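Local coordinates for protein enterochelin esterase (Salmonella enterica subsp. enterica serovar Typhimurium, PDB 3MGA) that probably hydrolyses the ester bonds of ferric enterobactin so that the bound iron can be released inside the cell, at residues A[349-352]-A[356-359]; A[362-367]-A[374-379]; A[72-75]-A[80-83]. All coordinates share one frame; numbering follows the deposited sequence. Where two conformers were deposited one is given.

Contact 1 (A[349-352]-A[356-359]); sequences AGVR and VFQA
A349 and F357 mark the closest backbone approach of this contact, their CA atoms 5.4 Å apart, where an extended strand end is followed within a few residues by a helix. The backbone torsions make the change plain: A349 and G350 are still extended, whereas V356 to A359 all have helical values. The two segments together bury 193 Å² of surface.

F357 carries nearly all of the packing. Its CG stands anti to the backbone N (chi1 -175°), which directs the phenyl ring back from the first part of the helix to the strand end. Three successive residues of 349-352 then meet it from different directions. V351 lies over one face of the ring, its CG1 3.9 Å from F357 CE1, and the two side chains run side by side and point the same way. At the ring edge, in its plane, sits the carbonyl oxygen of A349, 3.9 Å from F357 CD1; the A349 methyl CB also reaches that carbon, at 4.1 Å. The closest atoms of the contact are G350 O and F357 CB, 3.3 Å apart, with the carbonyl oblique to the ring. The evidence is therefore of van der Waals contact between an aromatic side chain, two aliphatic groups and two backbone carbonyls.

Strand 344-350 and helix 354-367 are joined here, the first half of a beta-alpha-beta unit. The turn is tied down locally by a hydrogen bond from G350 N to E353 OE1, while A349 and V351 form backbone bonds to V379 of the neighbouring strand 373-379. F357 also touches W376 and Q378 of that strand, and V356 packs on W317.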
loop_
_atom_site.group_PDB
_atom_site.type_symbol
_atom_site.label_atom_id
_atom_site.label_comp_id
_atom_site.label_asym_id
_atom_site.label_seq_id
_atom_site.Cartn_x
_atom_site.Cartn_y
_atom_site.Cartn_z
ATOM N N ALA A 349 1.955 -4.090 -9.051
ATOM C CA ALA A 349 0.610 -3.541 -9.210
ATOM C C ALA A 349 -0.399 -4.671 -9.058
ATOM O O ALA A 349 -0.114 -5.817 -9.417
ATOM C CB ALA A 349 0.462 -2.874 -10.551
ATOM N N GLY A 350 -1.568 -4.355 -8.512
ATOM C CA GLY A 350 -2.602 -5.354 -8.282
ATOM C C GLY A 350 -3.657 -5.390 -9.372
ATOM O O GLY A 350 -3.942 -4.375 -9.995
ATOM N N VAL A 351 -4.238 -6.573 -9.587
ATOM C CA VAL A 351 -5.276 -6.769 -10.595
ATOM C C VAL A 351 -6.605 -6.145 -10.153
ATOM O O VAL A 351 -7.526 -6.005 -10.963
ATOM C CB VAL A 351 -5.474 -8.273 -10.942
ATOM C CG1 VAL A 351 -4.236 -8.832 -11.610
ATOM C CG2 VAL A 351 -5.841 -9.106 -9.695
ATOM N N ARG A 352 -6.698 -5.776 -8.870
ATOM C CA ARG A 352 -7.891 -5.134 -8.318
ATOM C C ARG A 352 -7.798 -3.593 -8.382
ATOM O O ARG A 352 -8.531 -2.893 -7.692
ATOM C CB ARG A 352 -8.124 -5.560 -6.871
ATOM C CG ARG A 352 -8.399 -7.041 -6.639
ATOM C CD ARG A 352 -9.713 -7.440 -7.221
ATOM N NE ARG A 352 -10.229 -8.697 -6.681
ATOM C CZ ARG A 352 -11.426 -9.196 -6.989
ATOM N NH1 ARG A 352 -12.220 -8.549 -7.835
ATOM N NH2 ARG A 352 -11.835 -10.342 -6.456
ATOM N N VAL A 356 -4.565 1.601 -12.465
ATOM C CA VAL A 356 -3.167 1.541 -12.062
ATOM C C VAL A 356 -2.468 0.350 -12.713
ATOM O O VAL A 356 -1.376 0.488 -13.249
ATOM C CB VAL A 356 -3.027 1.469 -10.535
ATOM C CG1 VAL A 356 -1.558 1.246 -10.127
ATOM C CG2 VAL A 356 -3.589 2.735 -9.899
ATOM N N PHE A 357 -3.116 -0.811 -12.685
ATOM C CA PHE A 357 -2.551 -2.020 -13.280
ATOM C C PHE A 357 -2.233 -1.844 -14.772
ATOM O O PHE A 357 -1.131 -2.172 -15.227
ATOM C CB PHE A 357 -3.507 -3.188 -13.083
ATOM C CG PHE A 357 -2.966 -4.499 -13.566
ATOM C CD1 PHE A 357 -2.086 -5.228 -12.783
ATOM C CD2 PHE A 357 -3.347 -5.014 -14.791
ATOM C CE1 PHE A 357 -1.586 -6.435 -13.223
ATOM C CE2 PHE A 357 -2.854 -6.224 -15.228
ATOM C CZ PHE A 357 -1.974 -6.937 -14.439
ATOM N N GLN A 358 -3.195 -1.339 -15.533
ATOM C CA GLN A 358 -2.993 -1.113 -16.965
ATOM C C GLN A 358 -1.880 -0.100 -17.189
ATOM O O GLN A 358 -1.068 -0.248 -18.101
ATOM C CB GLN A 358 -4.286 -0.637 -17.629
ATOM C CG GLN A 358 -5.363 -1.712 -17.741
ATOM C CD GLN A 358 -6.671 -1.181 -18.320
ATOM O OE1 GLN A 358 -7.252 -1.785 -19.229
ATOM N NE2 GLN A 358 -7.119 -0.029 -17.819
ATOM N N ALA A 359 -1.843 0.925 -16.346
ATOM C CA ALA A 359 -0.821 1.949 -16.445
ATOM C C ALA A 359 0.562 1.322 -16.234
ATOM O O ALA A 359 1.509 1.640 -16.952
ATOM C CB ALA A 359 -1.075 3.047 -15.436
#

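Contact 2 (A[362-367]-A[374-379]); sequences ALYAQL and IFWRQV
Y364, I374 and W376 have the most surface buried by this contact, 88, 63 and 45 Å² respectively, and together they define how helix 362-367 lies on strand 374-379. In Y364 the phenol ring leaves the helix with CG anti to the backbone N (chi1 178°) and reaches over the strand between the side chains of I374 and W376. The nearest pair is Y364 CE1 with the I374 branch methyl CG2, 3.5 Å apart; the phenol and the isoleucine pass alongside one another, heading opposite ways. On W376 the benzene part of the indole does the touching: Y364 CD1 lies 3.8 Å from W376 CE3, and Y364 CB is also close to that carbon. With ring centroids 5.5 Å apart and planes inclined at 65°, the aromatic pair is an oblique one. L367 adds a second hold on the isoleucine, its CD1 3.6 Å from I374 CD1, so that the two branches of I374 meet different helix residues one turn apart.

The segment axes come no nearer than 10.5 Å and run at 161°, close to antiparallel, a gap bridged by side chains alone. A helix packed against the next strand in this way, with strand 373-379 parallel to strand 344-350 beyond it, forms the second half of a beta-alpha-beta crossover, the repeating element of the alpha/beta-hydrolase fold.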
loop_
_atom_site.group_PDB
_atom_site.type_symbol
_atom_site.label_atom_id
_atom_site.label_comp_id
_atom_site.label_asym_id
_atom_site.label_seq_id
_atom_site.Cartn_x
_atom_site.Cartn_y
_atom_site.Cartn_z
ATOM N N ALA A 362 1.748 -0.752 -19.398
ATOM C CA ALA A 362 2.241 0.121 -20.462
ATOM C C ALA A 362 3.629 0.624 -20.094
ATOM O O ALA A 362 4.512 0.701 -20.951
ATOM C CB ALA A 362 1.295 1.290 -20.686
ATOM N N LEU A 363 3.824 0.961 -18.819
ATOM C CA LEU A 363 5.124 1.435 -18.364
ATOM C C LEU A 363 6.159 0.340 -18.560
ATOM O O LEU A 363 7.258 0.606 -19.030
ATOM C CB LEU A 363 5.089 1.867 -16.896
ATOM C CG LEU A 363 6.446 2.307 -16.329
ATOM C CD1 LEU A 363 7.076 3.391 -17.207
ATOM C CD2 LEU A 363 6.310 2.778 -14.911
ATOM N N TYR A 364 5.790 -0.892 -18.206
ATOM C CA TYR A 364 6.686 -2.039 -18.345
ATOM C C TYR A 364 7.115 -2.258 -19.795
ATOM O O TYR A 364 8.298 -2.434 -20.074
ATOM C CB TYR A 364 6.031 -3.314 -17.809
ATOM C CG TYR A 364 6.909 -4.533 -17.981
ATOM C CD1 TYR A 364 7.827 -4.899 -17.001
ATOM C CD2 TYR A 364 6.843 -5.302 -19.145
ATOM C CE1 TYR A 364 8.647 -6.008 -17.162
ATOM C CE2 TYR A 364 7.661 -6.411 -19.320
ATOM C CZ TYR A 364 8.561 -6.760 -18.319
ATOM O OH TYR A 364 9.372 -7.863 -18.485
ATOM N N ALA A 365 6.153 -2.250 -20.712
ATOM C CA ALA A 365 6.451 -2.451 -22.133
ATOM C C ALA A 365 7.425 -1.395 -22.652
ATOM O O ALA A 365 8.353 -1.715 -23.382
ATOM C CB ALA A 365 5.171 -2.441 -22.951
ATOM N N GLN A 366 7.208 -0.144 -22.255
ATOM C CA GLN A 366 8.050 0.979 -22.677
ATOM C C GLN A 366 9.520 0.848 -22.288
ATOM O O GLN A 366 10.403 0.876 -23.148
ATOM C CB GLN A 366 7.506 2.293 -22.100
ATOM C CG GLN A 366 6.198 2.777 -22.728
ATOM C CD GLN A 366 6.368 3.262 -24.162
ATOM O OE1 GLN A 366 7.487 3.476 -24.635
ATOM N NE2 GLN A 366 5.252 3.454 -24.853
ATOM N N LEU A 367 9.779 0.711 -20.996
ATOM C CA LEU A 367 11.155 0.632 -20.506
ATOM C C LEU A 367 11.824 -0.741 -20.641
ATOM O O LEU A 367 13.056 -0.823 -20.628
ATOM C CB LEU A 367 11.238 1.130 -19.055
ATOM C CG LEU A 367 10.383 0.456 -17.988
ATOM C CD1 LEU A 367 10.720 -1.015 -17.869
ATOM C CD2 LEU A 367 10.577 1.161 -16.652
ATOM N N ILE A 374 14.403 -5.659 -14.832
ATOM C CA ILE A 374 13.046 -5.313 -14.395
ATOM C C ILE A 374 12.323 -6.536 -13.849
ATOM O O ILE A 374 12.311 -7.581 -14.486
ATOM C CB ILE A 374 12.184 -4.807 -15.576
ATOM C CG1 ILE A 374 12.915 -3.747 -16.400
ATOM C CG2 ILE A 374 10.847 -4.261 -15.061
ATOM C CD1 ILE A 374 13.174 -2.460 -15.657
ATOM N N PHE A 375 11.717 -6.403 -12.674
ATOM C CA PHE A 375 10.968 -7.493 -12.051
ATOM C C PHE A 375 9.484 -7.159 -12.022
ATOM O O PHE A 375 9.055 -6.340 -11.228
ATOM C CB PHE A 375 11.427 -7.712 -10.614
ATOM C CG PHE A 375 12.872 -8.064 -10.480
ATOM C CD1 PHE A 375 13.829 -7.070 -10.340
ATOM C CD2 PHE A 375 13.277 -9.389 -10.476
ATOM C CE1 PHE A 375 15.161 -7.392 -10.210
ATOM C CE2 PHE A 375 14.606 -9.718 -10.344
ATOM C CZ PHE A 375 15.552 -8.723 -10.214
ATOM N N TRP A 376 8.697 -7.794 -12.879
ATOM C CA TRP A 376 7.258 -7.549 -12.902
ATOM C C TRP A 376 6.562 -8.452 -11.877
ATOM O O TRP A 376 6.762 -9.662 -11.884
ATOM C CB TRP A 376 6.691 -7.785 -14.309
ATOM C CG TRP A 376 5.223 -7.576 -14.385
ATOM C CD1 TRP A 376 4.262 -8.535 -14.362
ATOM C CD2 TRP A 376 4.538 -6.318 -14.453
ATOM N NE1 TRP A 376 3.014 -7.958 -14.424
ATOM C CE2 TRP A 376 3.154 -6.599 -14.480
ATOM C CE3 TRP A 376 4.959 -4.985 -14.504
ATOM C CZ2 TRP A 376 2.186 -5.599 -14.563
ATOM C CZ3 TRP A 376 3.992 -3.985 -14.580
ATOM C CH2 TRP A 376 2.620 -4.302 -14.611
ATOM N N ARG A 377 5.754 -7.859 -11.002
ATOM C CA ARG A 377 5.033 -8.615 -9.976
ATOM C C ARG A 377 3.549 -8.235 -9.935
ATOM O O ARG A 377 3.200 -7.106 -9.603
ATOM C CB ARG A 377 5.680 -8.408 -8.597
ATOM C CG ARG A 377 7.099 -9.012 -8.449
ATOM C CD ARG A 377 7.070 -10.534 -8.657
ATOM N NE ARG A 377 8.362 -11.196 -8.465
ATOM C CZ ARG A 377 9.267 -11.379 -9.422
ATOM N NH1 ARG A 377 9.050 -10.928 -10.653
ATOM N NH2 ARG A 377 10.405 -11.998 -9.144
ATOM N N GLN A 378 2.687 -9.190 -10.279
ATOM C CA GLN A 378 1.235 -8.992 -10.272
ATOM C C GLN A 378 0.740 -9.476 -8.932
ATOM O O GLN A 378 1.158 -10.531 -8.465
ATOM C CB GLN A 378 0.537 -9.818 -11.345
ATOM C CG GLN A 378 0.969 -9.501 -12.739
ATOM C CD GLN A 378 0.226 -10.301 -13.790
ATOM O OE1 GLN A 378 -0.771 -10.971 -13.500
ATOM N NE2 GLN A 378 0.707 -10.232 -15.024
ATOM N N VAL A 379 -0.172 -8.725 -8.331
ATOM C CA VAL A 379 -0.704 -9.072 -7.035
ATOM C C VAL A 379 -2.218 -9.244 -7.103
ATOM O O VAL A 379 -2.925 -8.439 -7.705
ATOM C CB VAL A 379 -0.314 -7.988 -5.974
ATOM C CG1 VAL A 379 -0.839 -8.348 -4.599
ATOM C CG2 VAL A 379 1.193 -7.839 -5.918
#

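Contact 3 (A[72-75]-A[80-83]); sequences MARI and VWRW
Segments 72-75 and 80-83 pair as antiparallel strands, A73 and R82 forming the hydrogen-bonded pair and R74 and W81 the non-hydrogen-bonded one, with CA atoms of R74 and W81 only 3.9 Å apart and the register fixed by three backbone bonds, A73 N to R82 O, R82 N to A73 O and I75 N to V80 O.

On the face carrying R74 and W81, the arginine folds across the indole. R74 CB stands over the five-membered ring, 3.8 Å from its centroid and 11° off the normal, a well-centred CH-pi contact. With CG between the backbone N and the carbonyl carbon (chi1 52°), the bend at chi3 turns the chain down past the indole rim, and W81 CZ2 lies under one face of the guanidinium, 3.1 Å from R74 NH1. The guanidinium is inclined 56° to the indole, so the two planes are not stacked. Its NH2 forms a salt bridge with D40, which also accepts a weak hydrogen bond from W81 NE1 and so draws both groups to one carboxylate.

M72, a selenomethionine, sends its extended chain obliquely across the base of W81, with SE 3.8 Å from W81 CB, while its CG meets W83 CB at 3.6 Å, the two side chains crossing at about a right angle. Its carbonyl oxygen lies at the edge of the W81 ring. On the strand face carrying A73 and R82, the I75 methyl CD1 sits centrally over the guanidinium of R82.

The hairpin lies at one side of a four-stranded antiparallel sheet, 73-74 being an outermost strand. Strand 32-39 flanks 80-87 on its other side, where W81 and W83 bond through their backbones to W38 and F36. M72, W81 and W83 also pack on strand 52-57 of the second antiparallel sheet, and V80 touches W15 and W16 of helix 13-17.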
loop_
_atom_site.group_PDB
_atom_site.type_symbol
_atom_site.label_atom_id
_atom_site.label_comp_id
_atom_site.label_asym_id
_atom_site.label_seq_id
_atom_site.Cartn_x
_atom_site.Cartn_y
_atom_site.Cartn_z
HETATM N N MSE A 72 -24.906 -4.330 3.699
HETATM C CA MSE A 72 -25.385 -5.568 4.279
HETATM C C MSE A 72 -26.911 -5.508 4.410
HETATM O O MSE A 72 -27.547 -4.479 4.139
HETATM C CB MSE A 72 -24.782 -5.811 5.665
HETATM C CG MSE A 72 -23.270 -5.905 5.715
HETATM SE SE MSE A 72 -22.672 -6.560 7.453
HETATM C CE MSE A 72 -20.744 -6.520 7.176
ATOM N N ALA A 73 -27.481 -6.634 4.819
ATOM C CA ALA A 73 -28.903 -6.759 5.044
ATOM C C ALA A 73 -29.053 -7.538 6.340
ATOM O O ALA A 73 -28.269 -8.460 6.601
ATOM C CB ALA A 73 -29.564 -7.497 3.891
ATOM N N ARG A 74 -30.028 -7.160 7.164
ATOM C CA ARG A 74 -30.243 -7.866 8.424
ATOM C C ARG A 74 -31.227 -9.021 8.299
ATOM O O ARG A 74 -32.196 -8.955 7.541
ATOM C CB ARG A 74 -30.698 -6.936 9.565
ATOM C CG ARG A 74 -31.891 -6.051 9.271
ATOM C CD ARG A 74 -32.667 -5.726 10.556
ATOM N NE ARG A 74 -31.838 -5.289 11.684
ATOM C CZ ARG A 74 -31.558 -4.025 11.998
ATOM N NH1 ARG A 74 -32.028 -3.012 11.272
ATOM N NH2 ARG A 74 -30.803 -3.770 13.057
ATOM N N ILE A 75 -30.964 -10.074 9.067
ATOM C CA ILE A 75 -31.819 -11.246 9.083
ATOM C C ILE A 75 -33.029 -10.839 9.914
ATOM O O ILE A 75 -32.920 -10.677 11.126
ATOM C CB ILE A 75 -31.115 -12.471 9.720
ATOM C CG1 ILE A 75 -29.702 -12.651 9.146
ATOM C CG2 ILE A 75 -31.957 -13.729 9.540
ATOM C CD1 ILE A 75 -29.649 -12.687 7.636
ATOM N N VAL A 80 -28.554 -9.112 13.532
ATOM C CA VAL A 80 -27.508 -9.607 12.659
ATOM C C VAL A 80 -27.629 -9.048 11.255
ATOM O O VAL A 80 -28.681 -9.164 10.625
ATOM C CB VAL A 80 -27.563 -11.143 12.520
ATOM C CG1 VAL A 80 -26.447 -11.628 11.597
ATOM C CG2 VAL A 80 -27.468 -11.818 13.880
ATOM N N TRP A 81 -26.551 -8.422 10.789
ATOM C CA TRP A 81 -26.468 -7.916 9.428
ATOM C C TRP A 81 -25.499 -8.857 8.719
ATOM O O TRP A 81 -24.563 -9.372 9.327
ATOM C CB TRP A 81 -25.980 -6.474 9.370
ATOM C CG TRP A 81 -26.954 -5.473 9.893
ATOM C CD1 TRP A 81 -27.223 -5.202 11.201
ATOM C CD2 TRP A 81 -27.746 -4.559 9.124
ATOM N NE1 TRP A 81 -28.154 -4.198 11.296
ATOM C CE2 TRP A 81 -28.491 -3.783 10.036
ATOM C CE3 TRP A 81 -27.912 -4.333 7.755
ATOM C CZ2 TRP A 81 -29.383 -2.791 9.623
ATOM C CZ3 TRP A 81 -28.796 -3.352 7.344
ATOM C CH2 TRP A 81 -29.523 -2.592 8.276
ATOM N N ARG A 82 -25.719 -9.066 7.430
ATOM C CA ARG A 82 -24.926 -10.003 6.672
ATOM C C ARG A 82 -24.756 -9.551 5.239
ATOM O O ARG A 82 -25.581 -8.820 4.697
ATOM C CB ARG A 82 -25.657 -11.356 6.699
ATOM C CG ARG A 82 -25.043 -12.479 5.868
ATOM C CD ARG A 82 -25.936 -13.718 5.887
ATOM N NE ARG A 82 -27.256 -13.444 5.318
ATOM C CZ ARG A 82 -28.260 -14.320 5.273
ATOM N NH1 ARG A 82 -28.117 -15.546 5.771
ATOM N NH2 ARG A 82 -29.423 -13.962 4.734
ATOM N N TRP A 83 -23.669 -10.004 4.631
ATOM C CA TRP A 83 -23.372 -9.713 3.240
ATOM C C TRP A 83 -22.272 -10.661 2.804
ATOM O O TRP A 83 -21.320 -10.897 3.539
ATOM C CB TRP A 83 -22.945 -8.257 3.048
ATOM C CG TRP A 83 -22.660 -7.917 1.624
ATOM C CD1 TRP A 83 -23.559 -7.501 0.684
ATOM C CD2 TRP A 83 -21.388 -7.965 0.975
ATOM N NE1 TRP A 83 -22.922 -7.287 -0.515
ATOM C CE2 TRP A 83 -21.588 -7.566 -0.365
ATOM C CE3 TRP A 83 -20.095 -8.308 1.394
ATOM C CZ2 TRP A 83 -20.542 -7.503 -1.291
ATOM C CZ3 TRP A 83 -19.051 -8.236 0.472
ATOM C CH2 TRP A 83 -19.283 -7.833 -0.852
#

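Overall arrangement
Contact 3 comes first along the chain, in the N-terminal domain of the esterase, and contacts 1 and 2 follow in series within the alpha/beta-hydrolase part. The latter two have centres 10 Å apart and share helix 354-367, whose beginning packs on strand 344-350 and whose end packs on strand 373-379. These parallel strands are neighbours at one edge of the mixed eight-stranded sheet. Contact 3 lies apart, its centre about 32 Å from that of contact 1 and about 41 Å from that of contact 2. The chain thus combines a mainly beta N-terminal part with an alpha/beta-hydrolase part, probably the catalytic one.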